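Local coordinates for protein superoxide dismutase (Leishmania major, PDB 4F2N) that catalyses the dismutation of superoxide to molecular oxygen and hydrogen peroxide, using a bound iron ion, at residues I46-S51 with L212-D217; I85-T90 with C178-G183; K120-T125 with V216-V221. All blocks are in the same frame, centred on the assembly; numbering follows the deposited sequence.

Interaction 1: I46-S51 with L212-D217; sequences IQPVMS and LWQIVD
Ile-215 is the centre of this contact and has more surface buried by it than any other residue. Its two ends do different work. CG2 rests over the backbone at the start of the other segment, 3.4 Å from Gln-47 O and 3.5 Å from Ile-46 O. CD1 reaches the side chains instead, and its closest partner is Ile-46 CG2 at 3.7 Å. The two isoleucine side chains cross at about a right angle. The first torsion of Ile-215 places CG1 between its backbone N and carbonyl carbon (chi1 57°). CG2 is then left beside the N, so that both branches meet segment 46-51.

Val-49 covers Ile-215 next. Its CB lies 3.9 Å from Ile-215 CD1, and its CG2 lies 3.9 Å from Ile-215 CG2. The same CG2 also touches the CB of Gln-214. The amide end of Gln-214 reaches the proline ring, with OE1 3.4 Å from Pro-48 CG. Met-50 adds its methyl CE, 4.2 Å from Ile-215 CD1. No hydrogen bond joins the two segments, and the interface rests on van der Waals packing, mostly of apolar groups.

Segment 46-51 is itself a tight turn. The peptide bond before Pro-48 is cis, and Ile-46 O accepts from both Val-49 N and Met-50 N. Val-49 and Met-50 together face Ile-46, as in a classic beta bulge.

The turn leads into helix 52-71, which Ser-51 N-caps and which carries the iron ligand His-58. Segment 212-217 links helix 205-212 to helix 218-229. Leu-212 and Val-216 lean on strand 185-191, while Ile-46 packs on Leu-55 of helix 52-71. The contact therefore joins the loop that leads into helix 52-71, in the alpha-hairpin domain, to a helix-helix turn of the C-terminal domain.

Interaction 2: I85-T90 with C178-G183; sequences IILATT and CPLTSG
Ile-86 and Thr-181 meet through methyl groups that their first torsions set facing each other. Ile-86 has CG2 opposite its backbone N and CG1 beside it (chi1 -61°). Thr-181 has its hydroxyl between the backbone N and the carbonyl carbon (chi1 61°), which puts CG2 beside the backbone N, on the side of the helix. The two CG2 atoms, of Ile-86 and Thr-181, are 3.7 Å apart, and the side chains cross at about a right angle.

Thr-90 follows where the helix ends. Its OG1 lies against the same methyl, with Thr-90 OG1 3.5 Å from Thr-181 CG2. One methyl of the turn is thus touched by both Ile-86 and Thr-90, a full helical turn apart.

Leu-180 makes the second half of the contact. Its branch CD1 is 3.7 Å from Leu-87 CD2 and 4.0 Å from Ile-86 CG2. Leu-87 is exposed, and its CD2 also lies 3.8 Å from Leu-180 O. No hydrogen bond crosses between the segments.

Each segment is held mostly by its own backbone bonds, with the Ser-182 hydroxyl adding one in the turn. There, Thr-181 N bonds to Cys-178 O, and Gly-183 N bonds to Leu-180 O. Pro-179 O accepts from both the N and the OG of Ser-182, which reach it from the same face of its plane. On the helix, Ile-86 O accepts from Thr-89 N and Thr-90 N.

Phe-106 of helix 96-113 touches both Ile-86 and Leu-180. That helix also carries the iron ligand His-108. The packing of helix 82-89 on a 3-10 turn between strands 168-174 and 185-191 belongs to the two-domain iron/manganese superoxide dismutase fold, in which an alpha-hairpin domain packs against an alpha/beta C-terminal domain.

Interaction 3: K120-T125 with V216-V221; sequences KPMPKT and VDWEFV
A water molecule ties Glu-219 to Pro-121. It donates to Glu-219 OE2 at 2.6 Å and to Pro-121 O at 2.8 Å. Two direct backbone bonds also join the segments. Lys-120 N donates to Val-216 O at 3.1 Å, fairly straight at 163°. Trp-218 N donates to Lys-120 O at 3.3 Å. They form a single beta bridge between Lys-120 and Asp-217. Lys-120 O also sits at the edge of the indole, 3.2 Å from Trp-218 CD1.

Met-122 covers one face of that indole. Its chain bends at the last torsion (chi3 -70°) and brings CE over the ring, 3.4 Å from the centroid of the Trp-218 six-membered ring. Val-216 CG1 lies over the opposite face, so the ring is held between a methionine methyl and a valine methyl.

The Lys-120 chain runs alongside Asp-217, with CD 3.2 Å from Asp-217 OD1, and crosses Glu-219 at about a right angle. Asp-217 OD1 N-caps helix 218-229 by accepting from Phe-220 N. Lys-120 NZ stays 5.2 Å from both Asp-217 OD2 and Glu-219 OE1, too far for a salt bridge, though its charge probably favours the ionised form of both acids.

Interactions 1 and 3 are neighbours, with centres about 14 Å apart. They share Val-216 and Asp-217, and they touch where Trp-213 CE3 lies 3.6 Å from Trp-218 CZ2. The turn between helices 205-212 and 218-229, with the first residues of the second helix, thus receives both 46-51 and 120-125. Interaction 2 lies on the other side of the chain's centre, about 28 Å from interaction 1 and 26 Å from interaction 3, centre to centre. Along the chain, 85-90 and 178-183 both fall between the segments of interaction 1, whereas interactions 2 and 3 alternate. Interactions 1 and 2 join the alpha-hairpin and C-terminal domains at two separate places, and iron ligands come from both domains.

Interaction 1: I46-S51 with L212-D217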
ATOM      1  N   ILE B  46      11.484  12.132  14.780  1.00 28.12           N
ATOM      2  CA  ILE B  46      10.841  13.452  14.713  1.00 28.30           C
ATOM      3  C   ILE B  46       9.851  13.538  15.850  1.00 29.05           C
ATOM      4  O   ILE B  46       8.647  13.308  15.668  1.00 28.33           O
ATOM      5  CB  ILE B  46      10.108  13.741  13.359  1.00 26.62           C
ATOM      6  CG1 ILE B  46      10.921  13.238  12.149  1.00 26.19           C
ATOM      7  CG2 ILE B  46       9.787  15.242  13.239  1.00 26.24           C
ATOM      8  CD1 ILE B  46      10.288  13.527  10.801  1.00 25.06           C
ATOM      9  N   GLN B  47      10.376  13.855  17.027  1.00 31.40           N
ATOM     10  CA  GLN B  47       9.590  13.932  18.258  1.00 33.25           C
ATOM     11  C   GLN B  47       8.567  15.050  18.185  1.00 32.58           C
ATOM     12  O   GLN B  47       8.851  16.098  17.592  1.00 31.61           O
ATOM     13  CB  GLN B  47      10.519  14.139  19.462  1.00 36.91           C
ATOM     14  CG  GLN B  47      11.502  12.990  19.664  1.00 40.79           C
ATOM     15  CD  GLN B  47      10.808  11.648  19.825  1.00 44.28           C
ATOM     16  OE1 GLN B  47      10.053  11.444  20.778  1.00 47.98           O
ATOM     17  NE2 GLN B  47      11.055  10.724  18.889  1.00 44.38           N
ATOM     18  N   PRO B  48       7.387  14.851  18.806  1.00 33.23           N
ATOM     19  CA  PRO B  48       6.939  13.703  19.624  1.00 33.33           C
ATOM     20  C   PRO B  48       6.214  12.588  18.869  1.00 32.88           C
ATOM     21  O   PRO B  48       5.646  11.697  19.494  1.00 34.33           O
ATOM     22  CB  PRO B  48       5.961  14.358  20.595  1.00 35.18           C
ATOM     23  CG  PRO B  48       5.330  15.443  19.780  1.00 35.33           C
ATOM     24  CD  PRO B  48       6.400  15.952  18.844  1.00 34.28           C
ATOM     25  N   VAL B  49       6.223  12.633  17.543  1.00 30.64           N
ATOM     26  CA  VAL B  49       5.358  11.753  16.743  1.00 29.61           C
ATOM     27  C   VAL B  49       6.053  10.491  16.206  1.00 28.84           C
ATOM     28  O   VAL B  49       5.537   9.385  16.401  1.00 28.95           O
ATOM     29  CB  VAL B  49       4.654  12.545  15.622  1.00 29.10           C
ATOM     30  CG1 VAL B  49       3.832  11.631  14.695  1.00 27.39           C
ATOM     31  CG2 VAL B  49       3.786  13.625  16.266  1.00 30.08           C
ATOM     32  N   MET B  50       7.210  10.665  15.566  1.00 27.80           N
ATOM     33  CA  MET B  50       7.969   9.558  14.950  1.00 27.18           C
ATOM     34  C   MET B  50       9.199   9.141  15.759  1.00 26.78           C
ATOM     35  O   MET B  50      10.075   9.959  15.985  1.00 26.21           O
ATOM     36  CB  MET B  50       8.473   9.977  13.574  1.00 27.46           C
ATOM     37  CG  MET B  50       7.376  10.016  12.509  1.00 29.05           C
ATOM     38  SD  MET B  50       8.128  10.500  10.949  1.00 31.86           S
ATOM     39  CE  MET B  50       6.651  10.936  10.046  1.00 30.21           C
ATOM     40  N   SER B  51       9.286   7.859  16.113  1.00 25.40           N
ATOM     41  CA  SER B  51      10.438   7.325  16.836  1.00 26.02           C
ATOM     42  C   SER B  51      11.687   7.312  15.945  1.00 25.34           C
ATOM     43  O   SER B  51      11.575   7.355  14.719  1.00 24.22           O
ATOM     44  CB  SER B  51      10.141   5.895  17.282  1.00 25.69           C
ATOM     45  OG  SER B  51      10.121   5.043  16.139  1.00 24.61           O
ATOM     46  N   LEU B 212       0.114  13.758  13.682  1.00 23.65           N
ATOM     47  CA  LEU B 212       1.067  14.319  12.726  1.00 22.72           C
ATOM     48  C   LEU B 212       1.156  15.846  12.776  1.00 22.79           C
ATOM     49  O   LEU B 212       2.231  16.412  12.558  1.00 22.11           O
ATOM     50  CB  LEU B 212       0.714  13.870  11.298  1.00 21.20           C
ATOM     51  CG  LEU B 212       1.744  14.159  10.196  1.00 20.96           C
ATOM     52  CD1 LEU B 212       3.114  13.530  10.436  1.00 20.54           C
ATOM     53  CD2 LEU B 212       1.188  13.688   8.854  1.00 20.35           C
ATOM     54  N   TRP B 213       0.034  16.504  13.093  1.00 22.85           N
ATOM     55  CA  TRP B 213       0.007  17.964  13.132  1.00 23.42           C
ATOM     56  C   TRP B 213       1.052  18.528  14.061  1.00 24.04           C
ATOM     57  O   TRP B 213       1.550  19.614  13.820  1.00 24.20           O
ATOM     58  CB  TRP B 213      -1.381  18.495  13.523  1.00 23.87           C
ATOM     59  CG  TRP B 213      -2.489  18.031  12.612  1.00 23.11           C
ATOM     60  CD1 TRP B 213      -3.622  17.297  12.951  1.00 23.44           C
ATOM     61  CD2 TRP B 213      -2.595  18.253  11.158  1.00 22.35           C
ATOM     62  NE1 TRP B 213      -4.400  17.050  11.830  1.00 22.64           N
ATOM     63  CE2 TRP B 213      -3.854  17.623  10.737  1.00 22.27           C
ATOM     64  CE3 TRP B 213      -1.823  18.923  10.211  1.00 22.09           C
ATOM     65  CZ2 TRP B 213      -4.278  17.630   9.402  1.00 21.42           C
ATOM     66  CZ3 TRP B 213      -2.270  18.929   8.862  1.00 21.36           C
ATOM     67  CH2 TRP B 213      -3.470  18.304   8.483  1.00 21.20           C
ATOM     68  N   GLN B 214       1.381  17.790  15.127  1.00 25.27           N
ATOM     69  CA  GLN B 214       2.367  18.245  16.118  1.00 26.51           C
ATOM     70  C   GLN B 214       3.769  18.389  15.552  1.00 25.73           C
ATOM     71  O   GLN B 214       4.603  19.043  16.157  1.00 25.57           O
ATOM     72  CB  GLN B 214       2.390  17.325  17.346  1.00 28.90           C
ATOM     73  CG  GLN B 214       1.033  17.186  18.009  1.00 31.10           C
ATOM     74  CD  GLN B 214       1.034  16.114  19.071  1.00 33.87           C
ATOM     75  OE1 GLN B 214       1.983  16.001  19.832  1.00 35.24           O
ATOM     76  NE2 GLN B 214      -0.031  15.315  19.126  1.00 35.28           N
ATOM     77  N   ILE B 215       4.041  17.790  14.392  1.00 23.74           N
ATOM     78  CA  ILE B 215       5.381  17.918  13.811  1.00 23.66           C
ATOM     79  C   ILE B 215       5.391  18.584  12.420  1.00 22.75           C
ATOM     80  O   ILE B 215       6.414  18.557  11.736  1.00 22.48           O
ATOM     81  CB  ILE B 215       6.158  16.574  13.735  1.00 23.27           C
ATOM     82  CG1 ILE B 215       5.374  15.514  12.921  1.00 22.38           C
ATOM     83  CG2 ILE B 215       6.549  16.072  15.119  1.00 24.54           C
ATOM     84  CD1 ILE B 215       6.235  14.332  12.513  1.00 22.39           C
ATOM     85  N   VAL B 216       4.299  19.237  12.045  1.00 22.14           N
ATOM     86  CA  VAL B 216       4.280  19.916  10.720  1.00 22.37           C
ATOM     87  C   VAL B 216       5.065  21.226  10.787  1.00 23.49           C
ATOM     88  O   VAL B 216       4.871  22.039  11.705  1.00 23.99           O
ATOM     89  CB  VAL B 216       2.858  20.169  10.209  1.00 21.80           C
ATOM     90  CG1 VAL B 216       2.908  20.964   8.895  1.00 21.77           C
ATOM     91  CG2 VAL B 216       2.147  18.838  10.012  1.00 21.46           C
ATOM     92  N   ASP B 217       5.981  21.397   9.834  1.00 23.66           N
ATOM     93  CA  ASP B 217       6.698  22.642   9.682  1.00 24.45           C
ATOM     94  C   ASP B 217       5.819  23.619   8.914  1.00 23.98           C
ATOM     95  O   ASP B 217       5.838  23.659   7.669  1.00 23.09           O
ATOM     96  CB  ASP B 217       8.045  22.413   8.959  1.00 24.91           C
ATOM     97  CG  ASP B 217       8.880  23.690   8.844  1.00 26.04           C
ATOM     98  OD1 ASP B 217       8.347  24.789   9.083  1.00 26.69           O
ATOM     99  OD2 ASP B 217      10.072  23.596   8.504  1.00 26.57           O
TER

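Interaction 2: I85-T90 with C178-G183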
ATOM      1  N   ILE B  85      11.470  14.574 -14.628  1.00 23.09           N
ATOM      2  CA  ILE B  85      11.359  13.126 -14.889  1.00 23.33           C
ATOM      3  C   ILE B  85       9.893  12.641 -14.700  1.00 22.82           C
ATOM      4  O   ILE B  85       9.347  11.926 -15.532  1.00 22.70           O
ATOM      5  CB  ILE B  85      12.341  12.297 -14.033  1.00 23.48           C
ATOM      6  CG1 ILE B  85      13.803  12.777 -14.210  1.00 24.39           C
ATOM      7  CG2 ILE B  85      12.196  10.808 -14.342  1.00 23.62           C
ATOM      8  CD1 ILE B  85      14.809  12.071 -13.318  1.00 24.24           C
ATOM      9  N   ILE B  86       9.268  13.074 -13.611  1.00 22.51           N
ATOM     10  CA  ILE B  86       7.871  12.765 -13.315  1.00 22.09           C
ATOM     11  C   ILE B  86       6.990  13.173 -14.481  1.00 22.77           C
ATOM     12  O   ILE B  86       6.193  12.360 -14.994  1.00 23.19           O
ATOM     13  CB  ILE B  86       7.434  13.470 -12.009  1.00 21.53           C
ATOM     14  CG1 ILE B  86       8.303  12.981 -10.836  1.00 21.10           C
ATOM     15  CG2 ILE B  86       5.944  13.248 -11.704  1.00 21.29           C
ATOM     16  CD1 ILE B  86       7.973  13.669  -9.545  1.00 21.04           C
ATOM     17  N   LEU B  87       7.140  14.425 -14.927  1.00 22.65           N
ATOM     18  CA  LEU B  87       6.285  14.941 -15.979  1.00 23.08           C
ATOM     19  C   LEU B  87       6.514  14.263 -17.333  1.00 23.98           C
ATOM     20  O   LEU B  87       5.579  14.137 -18.114  1.00 24.81           O
ATOM     21  CB  LEU B  87       6.414  16.468 -16.095  1.00 23.62           C
ATOM     22  CG  LEU B  87       5.862  17.244 -14.875  1.00 23.76           C
ATOM     23  CD1 LEU B  87       6.117  18.738 -15.067  1.00 24.60           C
ATOM     24  CD2 LEU B  87       4.376  16.978 -14.634  1.00 23.96           C
ATOM     25  N   ALA B  88       7.740  13.818 -17.594  1.00 24.11           N
ATOM     26  CA  ALA B  88       8.077  13.147 -18.853  1.00 25.25           C
ATOM     27  C   ALA B  88       7.645  11.669 -18.863  1.00 25.78           C
ATOM     28  O   ALA B  88       7.505  11.067 -19.926  1.00 26.61           O
ATOM     29  CB  ALA B  88       9.565  13.265 -19.104  1.00 25.53           C
ATOM     30  N   THR B  89       7.411  11.087 -17.686  1.00 25.75           N
ATOM     31  CA  THR B  89       7.068   9.653 -17.593  1.00 26.24           C
ATOM     32  C   THR B  89       5.599   9.358 -17.230  1.00 26.44           C
ATOM     33  O   THR B  89       5.116   8.244 -17.473  1.00 27.19           O
ATOM     34  CB  THR B  89       7.996   8.899 -16.608  1.00 25.54           C
ATOM     35  OG1 THR B  89       7.977   9.520 -15.306  1.00 24.08           O
ATOM     36  CG2 THR B  89       9.435   8.885 -17.139  1.00 25.89           C
ATOM     37  N   THR B  90       4.901  10.351 -16.676  1.00 25.70           N
ATOM     38  CA  THR B  90       3.509  10.185 -16.225  1.00 26.64           C
ATOM     39  C   THR B  90       2.606   9.729 -17.372  1.00 28.65           C
ATOM     40  O   THR B  90       2.713  10.217 -18.503  1.00 28.45           O
ATOM     41  CB  THR B  90       2.949  11.444 -15.512  1.00 25.99           C
ATOM     42  OG1 THR B  90       1.656  11.156 -14.953  1.00 25.61           O
ATOM     43  CG2 THR B  90       2.842  12.648 -16.462  1.00 25.95           C
ATOM     44  N   CYS B 178       1.019  11.835  -7.745  1.00 22.28           N
ATOM     45  CA  CYS B 178       1.537  13.124  -7.347  1.00 24.11           C
ATOM     46  C   CYS B 178       0.665  14.203  -8.034  1.00 23.58           C
ATOM     47  O   CYS B 178       0.508  14.164  -9.261  1.00 21.52           O
ATOM     48  CB  CYS B 178       2.946  13.122  -7.933  1.00 27.84           C
ATOM     49  SG  CYS B 178       3.926  14.521  -7.529  1.00 39.37           S
ATOM     50  N   PRO B 179       0.071  15.139  -7.272  1.00 23.67           N
ATOM     51  CA  PRO B 179      -0.872  16.097  -7.892  1.00 24.36           C
ATOM     52  C   PRO B 179      -0.251  17.038  -8.934  1.00 24.04           C
ATOM     53  O   PRO B 179      -0.948  17.672  -9.699  1.00 24.03           O
ATOM     54  CB  PRO B 179      -1.351  16.926  -6.710  1.00 25.07           C
ATOM     55  CG  PRO B 179      -1.121  16.036  -5.512  1.00 24.80           C
ATOM     56  CD  PRO B 179       0.192  15.374  -5.819  1.00 24.12           C
ATOM     57  N   LEU B 180       1.062  17.121  -8.971  1.00 25.01           N
ATOM     58  CA  LEU B 180       1.658  18.025  -9.925  1.00 25.33           C
ATOM     59  C   LEU B 180       1.503  17.478 -11.348  1.00 25.80           C
ATOM     60  O   LEU B 180       1.640  18.237 -12.293  1.00 25.84           O
ATOM     61  CB  LEU B 180       3.111  18.344  -9.532  1.00 27.93           C
ATOM     62  CG  LEU B 180       4.044  17.148  -9.488  1.00 28.36           C
ATOM     63  CD1 LEU B 180       4.502  16.929 -10.910  1.00 30.00           C
ATOM     64  CD2 LEU B 180       5.244  17.433  -8.593  1.00 28.64           C
ATOM     65  N   THR B 181       1.165  16.189 -11.506  1.00 25.09           N
ATOM     66  CA  THR B 181       0.901  15.650 -12.852  1.00 25.96           C
ATOM     67  C   THR B 181      -0.413  16.192 -13.451  1.00 27.27           C
ATOM     68  O   THR B 181      -0.621  16.119 -14.656  1.00 30.48           O
ATOM     69  CB  THR B 181       0.922  14.098 -12.903  1.00 25.78           C
ATOM     70  OG1 THR B 181      -0.097  13.567 -12.038  1.00 24.89           O
ATOM     71  CG2 THR B 181       2.305  13.574 -12.440  1.00 25.35           C
ATOM     72  N   SER B 182      -1.290  16.738 -12.622  1.00 26.94           N
ATOM     73  CA  SER B 182      -2.467  17.448 -13.114  1.00 28.43           C
ATOM     74  C   SER B 182      -2.326  18.991 -13.046  1.00 28.51           C
ATOM     75  O   SER B 182      -3.263  19.713 -13.371  1.00 30.95           O
ATOM     76  CB  SER B 182      -3.723  16.972 -12.380  1.00 29.23           C
ATOM     77  OG  SER B 182      -3.647  17.369 -11.026  1.00 32.46           O
ATOM     78  N   GLY B 183      -1.161  19.495 -12.661  1.00 26.64           N
ATOM     79  CA  GLY B 183      -0.920  20.957 -12.651  1.00 25.58           C
ATOM     80  C   GLY B 183      -1.229  21.623 -11.315  1.00 24.50           C
ATOM     81  O   GLY B 183      -1.197  22.860 -11.201  1.00 24.54           O
TER

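Interaction 3: K120-T125 with V216-V221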
ATOM      1  N   LYS B 120       6.648  23.697  13.584  1.00 30.28           N
ATOM      2  CA  LYS B 120       6.801  25.155  13.661  1.00 31.20           C
ATOM      3  C   LYS B 120       5.392  25.764  13.581  1.00 31.15           C
ATOM      4  O   LYS B 120       4.568  25.292  12.788  1.00 29.60           O
ATOM      5  CB  LYS B 120       7.682  25.683  12.524  1.00 31.47           C
ATOM      6  CG  LYS B 120       9.047  25.021  12.433  1.00 32.71           C
ATOM      7  CD  LYS B 120      10.033  25.819  11.603  1.00 34.17           C
ATOM      8  CE  LYS B 120      11.418  25.174  11.634  1.00 35.96           C
ATOM      9  NZ  LYS B 120      12.030  25.274  12.988  1.00 38.97           N
ATOM     10  N   PRO B 121       5.105  26.815  14.378  1.00 32.39           N
ATOM     11  CA  PRO B 121       3.742  27.386  14.381  1.00 32.26           C
ATOM     12  C   PRO B 121       3.345  27.958  13.031  1.00 31.40           C
ATOM     13  O   PRO B 121       4.197  28.402  12.269  1.00 31.92           O
ATOM     14  CB  PRO B 121       3.816  28.500  15.448  1.00 33.87           C
ATOM     15  CG  PRO B 121       5.012  28.163  16.270  1.00 35.35           C
ATOM     16  CD  PRO B 121       5.984  27.485  15.356  1.00 34.17           C
ATOM     17  N   MET B 122       2.055  27.909  12.737  1.00 31.08           N
ATOM     18  CA  MET B 122       1.514  28.365  11.464  1.00 30.23           C
ATOM     19  C   MET B 122       1.487  29.888  11.416  1.00 30.84           C
ATOM     20  O   MET B 122       0.873  30.523  12.266  1.00 31.41           O
ATOM     21  CB  MET B 122       0.103  27.833  11.290  1.00 29.57           C
ATOM     22  CG  MET B 122      -0.514  28.085   9.920  1.00 29.22           C
ATOM     23  SD  MET B 122      -2.218  27.507   9.969  1.00 29.78           S
ATOM     24  CE  MET B 122      -1.987  25.733  10.068  1.00 27.33           C
ATOM     25  N   PRO B 123       2.174  30.476  10.432  1.00 30.57           N
ATOM     26  CA  PRO B 123       2.126  31.924  10.282  1.00 31.54           C
ATOM     27  C   PRO B 123       0.721  32.389   9.950  1.00 31.48           C
ATOM     28  O   PRO B 123      -0.067  31.650   9.333  1.00 29.58           O
ATOM     29  CB  PRO B 123       3.052  32.192   9.097  1.00 31.31           C
ATOM     30  CG  PRO B 123       3.946  30.992   9.027  1.00 30.46           C
ATOM     31  CD  PRO B 123       3.080  29.845   9.455  1.00 29.74           C
ATOM     32  N   LYS B 124       0.427  33.623  10.339  1.00 32.74           N
ATOM     33  CA  LYS B 124      -0.873  34.236  10.115  1.00 33.98           C
ATOM     34  C   LYS B 124      -1.334  34.199   8.640  1.00 32.32           C
ATOM     35  O   LYS B 124      -2.512  33.930   8.355  1.00 32.48           O
ATOM     36  CB  LYS B 124      -0.857  35.671  10.697  1.00 37.17           C
ATOM     37  CG  LYS B 124      -2.175  36.434  10.616  1.00 39.63           C
ATOM     38  CD  LYS B 124      -3.329  35.703  11.283  1.00 41.62           C
ATOM     39  CE  LYS B 124      -3.091  35.538  12.774  1.00 44.75           C
ATOM     40  NZ  LYS B 124      -4.273  34.895  13.406  1.00 46.94           N
ATOM     41  N   THR B 125      -0.418  34.422   7.701  1.00 31.30           N
ATOM     42  CA  THR B 125      -0.787  34.411   6.271  1.00 30.71           C
ATOM     43  C   THR B 125      -1.455  33.083   5.893  1.00 28.76           C
ATOM     44  O   THR B 125      -2.510  33.046   5.238  1.00 27.68           O
ATOM     45  CB  THR B 125       0.439  34.656   5.362  1.00 31.29           C
ATOM     46  OG1 THR B 125       0.923  35.977   5.594  1.00 33.11           O
ATOM     47  CG2 THR B 125       0.055  34.541   3.873  1.00 30.72           C
ATOM     48  N   VAL B 216       4.299  19.237  12.045  1.00 22.14           N
ATOM     49  CA  VAL B 216       4.280  19.916  10.720  1.00 22.37           C
ATOM     50  C   VAL B 216       5.065  21.226  10.787  1.00 23.49           C
ATOM     51  O   VAL B 216       4.871  22.039  11.705  1.00 23.99           O
ATOM     52  CB  VAL B 216       2.858  20.169  10.209  1.00 21.80           C
ATOM     53  CG1 VAL B 216       2.908  20.964   8.895  1.00 21.77           C
ATOM     54  CG2 VAL B 216       2.147  18.838  10.012  1.00 21.46           C
ATOM     55  N   ASP B 217       5.981  21.397   9.834  1.00 23.66           N
ATOM     56  CA  ASP B 217       6.698  22.642   9.682  1.00 24.45           C
ATOM     57  C   ASP B 217       5.819  23.619   8.914  1.00 23.98           C
ATOM     58  O   ASP B 217       5.838  23.659   7.669  1.00 23.09           O
ATOM     59  CB  ASP B 217       8.045  22.413   8.959  1.00 24.91           C
ATOM     60  CG  ASP B 217       8.880  23.690   8.844  1.00 26.04           C
ATOM     61  OD1 ASP B 217       8.347  24.789   9.083  1.00 26.69           O
ATOM     62  OD2 ASP B 217      10.072  23.596   8.504  1.00 26.57           O
ATOM     63  N   TRP B 218       5.040  24.411   9.646  1.00 24.07           N
ATOM     64  CA  TRP B 218       4.078  25.298   8.984  1.00 24.32           C
ATOM     65  C   TRP B 218       4.738  26.480   8.296  1.00 24.55           C
ATOM     66  O   TRP B 218       4.151  27.099   7.401  1.00 23.96           O
ATOM     67  CB  TRP B 218       2.998  25.774   9.958  1.00 24.96           C
ATOM     68  CG  TRP B 218       2.008  24.721  10.383  1.00 24.68           C
ATOM     69  CD1 TRP B 218       1.795  24.215  11.673  1.00 25.50           C
ATOM     70  CD2 TRP B 218       1.031  24.031   9.531  1.00 24.28           C
ATOM     71  NE1 TRP B 218       0.776  23.290  11.668  1.00 24.87           N
ATOM     72  CE2 TRP B 218       0.284  23.129  10.408  1.00 24.28           C
ATOM     73  CE3 TRP B 218       0.709  24.082   8.177  1.00 23.49           C
ATOM     74  CZ2 TRP B 218      -0.735  22.319   9.930  1.00 23.80           C
ATOM     75  CZ3 TRP B 218      -0.325  23.247   7.697  1.00 23.47           C
ATOM     76  CH2 TRP B 218      -1.022  22.382   8.558  1.00 23.26           C
ATOM     77  N   GLU B 219       5.966  26.794   8.693  1.00 25.04           N
ATOM     78  CA  GLU B 219       6.742  27.840   7.991  1.00 26.02           C
ATOM     79  C   GLU B 219       7.095  27.419   6.554  1.00 24.74           C
ATOM     80  O   GLU B 219       7.023  28.229   5.620  1.00 24.60           O
ATOM     81  CB  GLU B 219       7.978  28.234   8.808  1.00 28.42           C
ATOM     82  CG  GLU B 219       7.585  28.858  10.143  1.00 31.05           C
ATOM     83  CD  GLU B 219       8.769  29.199  11.031  1.00 34.44           C
ATOM     84  OE1 GLU B 219       9.905  29.282  10.518  1.00 36.52           O
ATOM     85  OE2 GLU B 219       8.569  29.397  12.253  1.00 36.21           O
ATOM     86  N   PHE B 220       7.466  26.149   6.373  1.00 23.42           N
ATOM     87  CA  PHE B 220       7.719  25.647   5.032  1.00 22.71           C
ATOM     88  C   PHE B 220       6.416  25.629   4.243  1.00 21.89           C
ATOM     89  O   PHE B 220       6.394  26.014   3.081  1.00 21.81           O
ATOM     90  CB  PHE B 220       8.332  24.236   5.044  1.00 22.50           C
ATOM     91  CG  PHE B 220       8.409  23.618   3.690  1.00 22.48           C
ATOM     92  CD1 PHE B 220       9.414  24.005   2.787  1.00 22.89           C
ATOM     93  CD2 PHE B 220       7.467  22.664   3.291  1.00 22.05           C
ATOM     94  CE1 PHE B 220       9.479  23.437   1.523  1.00 22.25           C
ATOM     95  CE2 PHE B 220       7.534  22.093   2.025  1.00 21.34           C
ATOM     96  CZ  PHE B 220       8.548  22.478   1.152  1.00 21.62           C
ATOM     97  N   VAL B 221       5.335  25.153   4.861  1.00 21.43           N
ATOM     98  CA  VAL B 221       4.038  25.102   4.170  1.00 20.86           C
ATOM     99  C   VAL B 221       3.659  26.537   3.733  1.00 21.18           C
ATOM    100  O   VAL B 221       3.213  26.754   2.605  1.00 20.27           O
ATOM    101  CB  VAL B 221       2.918  24.488   5.044  1.00 20.66           C
ATOM    102  CG1 VAL B 221       1.593  24.488   4.291  1.00 20.33           C
ATOM    103  CG2 VAL B 221       3.290  23.062   5.477  1.00 20.24           C
TER
HETATM  104  O   HOH W   1       6.179  30.231  12.814  1.00 36.88           O